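Local coordinates for protein aromatic-amino-acid aminotransferase (Burkholderia pseudomallei, PDB 4F4E) that probably transfers amino groups between aromatic amino acids such as tyrosine and 2-oxoglutarate, using pyridoxal 5'-phosphate held covalently in the active site, at residues E222-R227 and A257-F262; F136-N141 and A163-V168. One frame throughout, in Å; residues are numbered along the deposited sequence. Where two conformers were deposited one is given.

In the fold
From the N terminus, contact 2 comes first: helix 125-140 ends, strand 146-150 and helix 154-162 follow, and 163-168 returns to 136-141, closing that loop. Contact 1 closes a second loop of the same kind, with strand 230-235 and helix 249-256 between its segments. The two are in series and neither nest nor cross. Their centres are about 18 Å apart, yet F262 packs on F136 and L137 (F262 CZ to L137 CG, 3.7 Å). Both join the C-terminal part of one helix to the turn leading from the next helix into a strand of the large mixed sheet, and F25 of the second subunit packs on N260 and F136, bringing both to the dimer interface.

Contact 1 of 2, residues E222-R227 and A257-F262; sequences EVVKAR and ANLNVF
K225 starts out with CG anti to the backbone N (chi1 -174°) and bends at chi2; its methylenes cross over L259 CD2 at a slant, and a second bend at chi4 (108°) turns NZ to A257 O. In the conformer described, one of two deposited, K225 NZ donates a hydrogen bond to A257 O at 2.8 Å, approaching almost in line with the carbonyl bond (163° at the oxygen); this tie is therefore less certain than the apolar packing. N258 O lies 2.9 Å from K225 NZ. A257 and N258 mark the C-terminal end of helix 249-256, where N258 breaks the helical path with a positive phi, and a positive charge beside that end would probably interact favourably with the helix dipole.

The apolar part of the contact is carried by L259, whose two methyls are divided between neighbours on the facing helix. L259 CD2 presses on the lysine, 3.6 Å from K225 CD, while L259 CD1 reaches V224 CG1 at 4.2 Å. The lysine thus combines an apolar methylene chain and an ammonium group at the surface.

Beneath it, V224 and L259 both pack on F254 of helix 249-256, and V224 also touches P231. The contact therefore joins the end of helix 214-227 to the turn that completes the beta-alpha-beta crossover between the adjacent parallel strands 230-235 and 261-266.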
loop_
_atom_site.group_PDB
_atom_site.type_symbol
_atom_site.label_atom_id
_atom_site.label_comp_id
_atom_site.label_asym_id
_atom_site.label_seq_id
_atom_site.Cartn_x
_atom_site.Cartn_y
_atom_site.Cartn_z
ATOM N N GLU A 222 31.536 -2.306 12.370
ATOM C CA GLU A 222 32.438 -3.351 12.893
ATOM C C GLU A 222 31.743 -4.229 13.942
ATOM O O GLU A 222 31.890 -5.472 13.926
ATOM C CB GLU A 222 33.742 -2.764 13.450
ATOM C CG GLU A 222 34.737 -3.822 13.937
ATOM C CD GLU A 222 34.575 -4.231 15.425
ATOM O OE1 GLU A 222 34.104 -3.403 16.244
ATOM O OE2 GLU A 222 34.949 -5.384 15.785
ATOM N N VAL A 223 30.958 -3.616 14.828
ATOM C CA VAL A 223 30.215 -4.389 15.841
ATOM C C VAL A 223 29.094 -5.221 15.243
ATOM O O VAL A 223 28.957 -6.385 15.578
ATOM C CB VAL A 223 29.682 -3.505 16.996
ATOM C CG1 VAL A 223 28.924 -4.348 18.004
ATOM C CG2 VAL A 223 30.855 -2.823 17.677
ATOM N N VAL A 224 28.306 -4.632 14.332
ATOM C CA VAL A 224 27.259 -5.385 13.641
ATOM C C VAL A 224 27.877 -6.599 12.945
ATOM O O VAL A 224 27.328 -7.688 12.991
ATOM C CB VAL A 224 26.500 -4.492 12.643
ATOM C CG1 VAL A 224 25.671 -5.339 11.657
ATOM C CG2 VAL A 224 25.624 -3.486 13.361
ATOM N N LYS A 225 29.009 -6.404 12.289
ATOM C CA LYS A 225 29.669 -7.519 11.606
ATOM C C LYS A 225 30.137 -8.574 12.608
ATOM O O LYS A 225 29.794 -9.758 12.470
ATOM C CB LYS A 225 30.822 -7.051 10.705
ATOM C CG LYS A 225 31.417 -8.197 9.868
ATOM C CD LYS A 225 31.817 -7.774 8.450
ATOM C CE LYS A 225 32.373 -8.925 7.599
ATOM N NZ LYS A 225 31.456 -9.388 6.530
ATOM N N ALA A 226 30.907 -8.151 13.612
ATOM C CA ALA A 226 31.458 -9.064 14.604
ATOM C C ALA A 226 30.379 -9.858 15.366
ATOM O O ALA A 226 30.580 -11.070 15.667
ATOM C CB ALA A 226 32.395 -8.340 15.562
ATOM N N ARG A 227 29.249 -9.215 15.645
ATOM C CA ARG A 227 28.195 -9.855 16.416
ATOM C C ARG A 227 27.072 -10.460 15.584
ATOM O O ARG A 227 26.139 -11.045 16.113
ATOM C CB ARG A 227 27.704 -8.895 17.469
ATOM C CG ARG A 227 28.791 -8.684 18.527
ATOM C CD ARG A 227 28.304 -7.826 19.652
ATOM N NE ARG A 227 27.356 -8.557 20.476
ATOM C CZ ARG A 227 27.680 -9.525 21.332
ATOM N NH1 ARG A 227 28.934 -9.921 21.505
ATOM N NH2 ARG A 227 26.731 -10.089 22.052
ATOM N N ALA A 257 31.100 -3.630 3.635
ATOM C CA ALA A 257 31.452 -4.641 4.645
ATOM C C ALA A 257 31.011 -6.077 4.372
ATOM O O ALA A 257 31.245 -6.950 5.211
ATOM C CB ALA A 257 30.945 -4.198 6.035
ATOM N N ASN A 258 30.392 -6.352 3.230
ATOM C CA ASN A 258 29.957 -7.725 2.918
ATOM C C ASN A 258 29.058 -8.333 3.996
ATOM O O ASN A 258 29.340 -9.419 4.571
ATOM C CB ASN A 258 31.158 -8.619 2.616
ATOM C CG ASN A 258 31.590 -8.511 1.165
ATOM O OD1 ASN A 258 30.798 -8.149 0.291
ATOM N ND2 ASN A 258 32.853 -8.825 0.901
ATOM N N LEU A 259 28.023 -7.555 4.285
ATOM C CA LEU A 259 26.979 -7.879 5.224
ATOM C C LEU A 259 25.669 -8.035 4.465
ATOM O O LEU A 259 25.497 -7.455 3.396
ATOM C CB LEU A 259 26.822 -6.711 6.227
ATOM C CG LEU A 259 28.016 -6.470 7.146
ATOM C CD1 LEU A 259 27.783 -5.293 8.077
ATOM C CD2 LEU A 259 28.290 -7.730 7.949
ATOM N N ASN A 260 24.755 -8.829 5.017
ATOM C CA ASN A 260 23.385 -8.767 4.591
ATOM C C ASN A 260 22.773 -7.555 5.291
ATOM O O ASN A 260 22.897 -7.429 6.540
ATOM C CB ASN A 260 22.671 -10.039 4.941
ATOM C CG ASN A 260 23.283 -11.249 4.227
ATOM O OD1 ASN A 260 23.576 -12.237 4.853
ATOM N ND2 ASN A 260 23.514 -11.140 2.919
ATOM N N VAL A 261 22.228 -6.636 4.501
ATOM C CA VAL A 261 21.794 -5.329 4.980
ATOM C C VAL A 261 20.403 -5.117 4.424
ATOM O O VAL A 261 20.159 -5.405 3.249
ATOM C CB VAL A 261 22.696 -4.171 4.458
ATOM C CG1 VAL A 261 22.256 -2.825 5.048
ATOM C CG2 VAL A 261 24.175 -4.420 4.749
ATOM N N PHE A 262 19.490 -4.651 5.261
ATOM C CA PHE A 262 18.172 -4.187 4.828
ATOM C C PHE A 262 18.190 -2.669 4.785
ATOM O O PHE A 262 18.796 -2.048 5.666
ATOM C CB PHE A 262 17.090 -4.654 5.800
ATOM C CG PHE A 262 16.741 -6.114 5.672
ATOM C CD1 PHE A 262 17.643 -7.078 6.011
ATOM C CD2 PHE A 262 15.489 -6.493 5.269
ATOM C CE1 PHE A 262 17.332 -8.406 5.921
ATOM C CE2 PHE A 262 15.164 -7.818 5.163
ATOM C CZ PHE A 262 16.082 -8.781 5.497
#

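Contact 2 of 2, residues F136-N141 and A163-V168; sequences FLRTLN and AGFEVV
R138 and G164 bring their backbones closest, CA to CA 7.1 Å, where the last turns of helix 125-140 meet the Schellman motif, with positive phi at G164, that ends helix 154-162 and leads the chain toward strand 167-174. The side chain of R138 bends at chi2 (88°), which carries it along the turn instead of straight out. Its guanidinium lies flat against G164, with G164 CA over the centre of one face and 3.7 Å above the plane; the positive-phi backbone at G164 by itself calls for glycine, and the lack of a side chain there also makes room for the arginine. Nearer the helix, R138 CD is 3.4 Å from A163 O. R138 NH1 comes within 2.8 Å of G164 O, but the angle is too poor for a hydrogen bond.

F165 enters from the other segment with its rim leading, and its CZ is wedged against the helix backbone, 3.5 Å from R138 N. L137 C sits at the ring edge, in its plane, and L137 CB is 3.9 Å from F165 CZ, whereas R138 CD stands over one ring face. Deeper in, I197 of strand 197-201 is touched by both L137 and F165, and F165 also rests on V146.

Packing around F165 is joined by close approach of the arginine to turn carbonyls, without a hydrogen bond between the two segments, and the guanidinium is laid over G164 of the Schellman motif. Beside A163 O and G164 O, in the turn that follows helix 154-162, it would probably find a favourable electrostatic setting.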
loop_
_atom_site.group_PDB
_atom_site.type_symbol
_atom_site.label_atom_id
_atom_site.label_comp_id
_atom_site.label_asym_id
_atom_site.label_seq_id
_atom_site.Cartn_x
_atom_site.Cartn_y
_atom_site.Cartn_z
ATOM N N PHE A 136 9.115 -10.165 6.201
ATOM C CA PHE A 136 10.051 -11.168 5.702
ATOM C C PHE A 136 11.010 -11.599 6.816
ATOM O O PHE A 136 11.272 -12.798 6.991
ATOM C CB PHE A 136 10.828 -10.601 4.512
ATOM C CG PHE A 136 11.905 -11.496 3.981
ATOM C CD1 PHE A 136 11.636 -12.800 3.575
ATOM C CD2 PHE A 136 13.200 -11.021 3.845
ATOM C CE1 PHE A 136 12.639 -13.616 3.066
ATOM C CE2 PHE A 136 14.205 -11.826 3.319
ATOM C CZ PHE A 136 13.929 -13.122 2.937
ATOM N N LEU A 137 11.536 -10.631 7.566
ATOM C CA LEU A 137 12.423 -10.969 8.692
ATOM C C LEU A 137 11.766 -11.918 9.696
ATOM O O LEU A 137 12.415 -12.821 10.215
ATOM C CB LEU A 137 12.962 -9.707 9.359
ATOM C CG LEU A 137 14.208 -9.130 8.649
ATOM C CD1 LEU A 137 14.397 -7.664 8.961
ATOM C CD2 LEU A 137 15.500 -9.946 8.991
ATOM N N ARG A 138 10.475 -11.722 9.935
ATOM C CA ARG A 138 9.731 -12.544 10.853
ATOM C C ARG A 138 9.684 -14.003 10.404
ATOM O O ARG A 138 9.796 -14.897 11.218
ATOM C CB ARG A 138 8.347 -11.961 11.062
ATOM C CG ARG A 138 7.385 -12.798 11.887
ATOM C CD ARG A 138 7.492 -12.516 13.354
ATOM N NE ARG A 138 6.315 -13.083 14.033
ATOM C CZ ARG A 138 6.259 -13.348 15.332
ATOM N NH1 ARG A 138 7.309 -13.105 16.120
ATOM N NH2 ARG A 138 5.145 -13.853 15.841
ATOM N N THR A 139 9.577 -14.251 9.108
ATOM C CA THR A 139 9.633 -15.609 8.592
ATOM C C THR A 139 11.001 -16.236 8.755
ATOM O O THR A 139 11.090 -17.465 8.897
ATOM C CB THR A 139 9.294 -15.720 7.077
ATOM O OG1 THR A 139 10.442 -15.343 6.254
ATOM C CG2 THR A 139 8.068 -14.920 6.753
ATOM N N LEU A 140 12.065 -15.435 8.714
ATOM C CA LEU A 140 13.427 -15.934 8.835
ATOM C C LEU A 140 13.772 -16.355 10.247
ATOM O O LEU A 140 14.406 -17.377 10.457
ATOM C CB LEU A 140 14.444 -14.864 8.425
ATOM C CG LEU A 140 14.573 -14.420 6.992
ATOM C CD1 LEU A 140 15.672 -13.355 6.898
ATOM C CD2 LEU A 140 14.897 -15.623 6.118
ATOM N N ASN A 141 13.388 -15.555 11.222
ATOM C CA ASN A 141 13.704 -15.868 12.600
ATOM C C ASN A 141 12.774 -15.093 13.480
ATOM O O ASN A 141 13.044 -13.932 13.821
ATOM C CB ASN A 141 15.169 -15.567 12.933
ATOM C CG ASN A 141 15.508 -15.840 14.399
ATOM O OD1 ASN A 141 14.669 -16.322 15.158
ATOM N ND2 ASN A 141 16.729 -15.509 14.802
ATOM N N ALA A 163 4.445 -6.288 13.684
ATOM C CA ALA A 163 4.971 -7.347 12.823
ATOM C C ALA A 163 5.367 -8.618 13.644
ATOM O O ALA A 163 5.750 -9.621 13.058
ATOM C CB ALA A 163 6.150 -6.828 12.002
ATOM N N GLY A 164 5.284 -8.550 14.963
ATOM C CA GLY A 164 5.510 -9.712 15.844
ATOM C C GLY A 164 6.760 -9.688 16.707
ATOM O O GLY A 164 7.019 -10.654 17.441
ATOM N N PHE A 165 7.541 -8.628 16.643
ATOM C CA PHE A 165 8.853 -8.563 17.316
ATOM C C PHE A 165 8.799 -7.867 18.666
ATOM O O PHE A 165 8.079 -6.908 18.860
ATOM C CB PHE A 165 9.845 -7.759 16.445
ATOM C CG PHE A 165 10.149 -8.383 15.108
ATOM C CD1 PHE A 165 11.096 -9.386 15.017
ATOM C CD2 PHE A 165 9.538 -7.934 13.948
ATOM C CE1 PHE A 165 11.417 -9.981 13.800
ATOM C CE2 PHE A 165 9.841 -8.517 12.721
ATOM C CZ PHE A 165 10.788 -9.543 12.652
ATOM N N GLU A 166 9.610 -8.325 19.617
ATOM C CA GLU A 166 9.867 -7.557 20.825
ATOM C C GLU A 166 10.848 -6.448 20.440
ATOM O O GLU A 166 11.858 -6.721 19.787
ATOM C CB GLU A 166 10.492 -8.470 21.894
ATOM C CG GLU A 166 10.945 -7.732 23.146
ATOM C CD GLU A 166 11.704 -8.613 24.132
ATOM O OE1 GLU A 166 11.594 -9.852 24.021
ATOM O OE2 GLU A 166 12.421 -8.026 24.996
ATOM N N VAL A 167 10.570 -5.213 20.865
ATOM C CA VAL A 167 11.403 -4.056 20.514
ATOM C C VAL A 167 12.108 -3.553 21.778
ATOM O O VAL A 167 11.497 -3.395 22.821
ATOM C CB VAL A 167 10.559 -2.940 19.866
ATOM C CG1 VAL A 167 11.445 -1.723 19.514
ATOM C CG2 VAL A 167 9.816 -3.481 18.625
ATOM N N VAL A 168 13.406 -3.297 21.657
ATOM C CA VAL A 168 14.182 -2.731 22.722
ATOM C C VAL A 168 14.839 -1.481 22.143
ATOM O O VAL A 168 14.828 -1.297 20.915
ATOM C CB VAL A 168 15.278 -3.684 23.218
ATOM C CG1 VAL A 168 14.712 -4.987 23.821
ATOM C CG2 VAL A 168 16.297 -3.999 22.132
#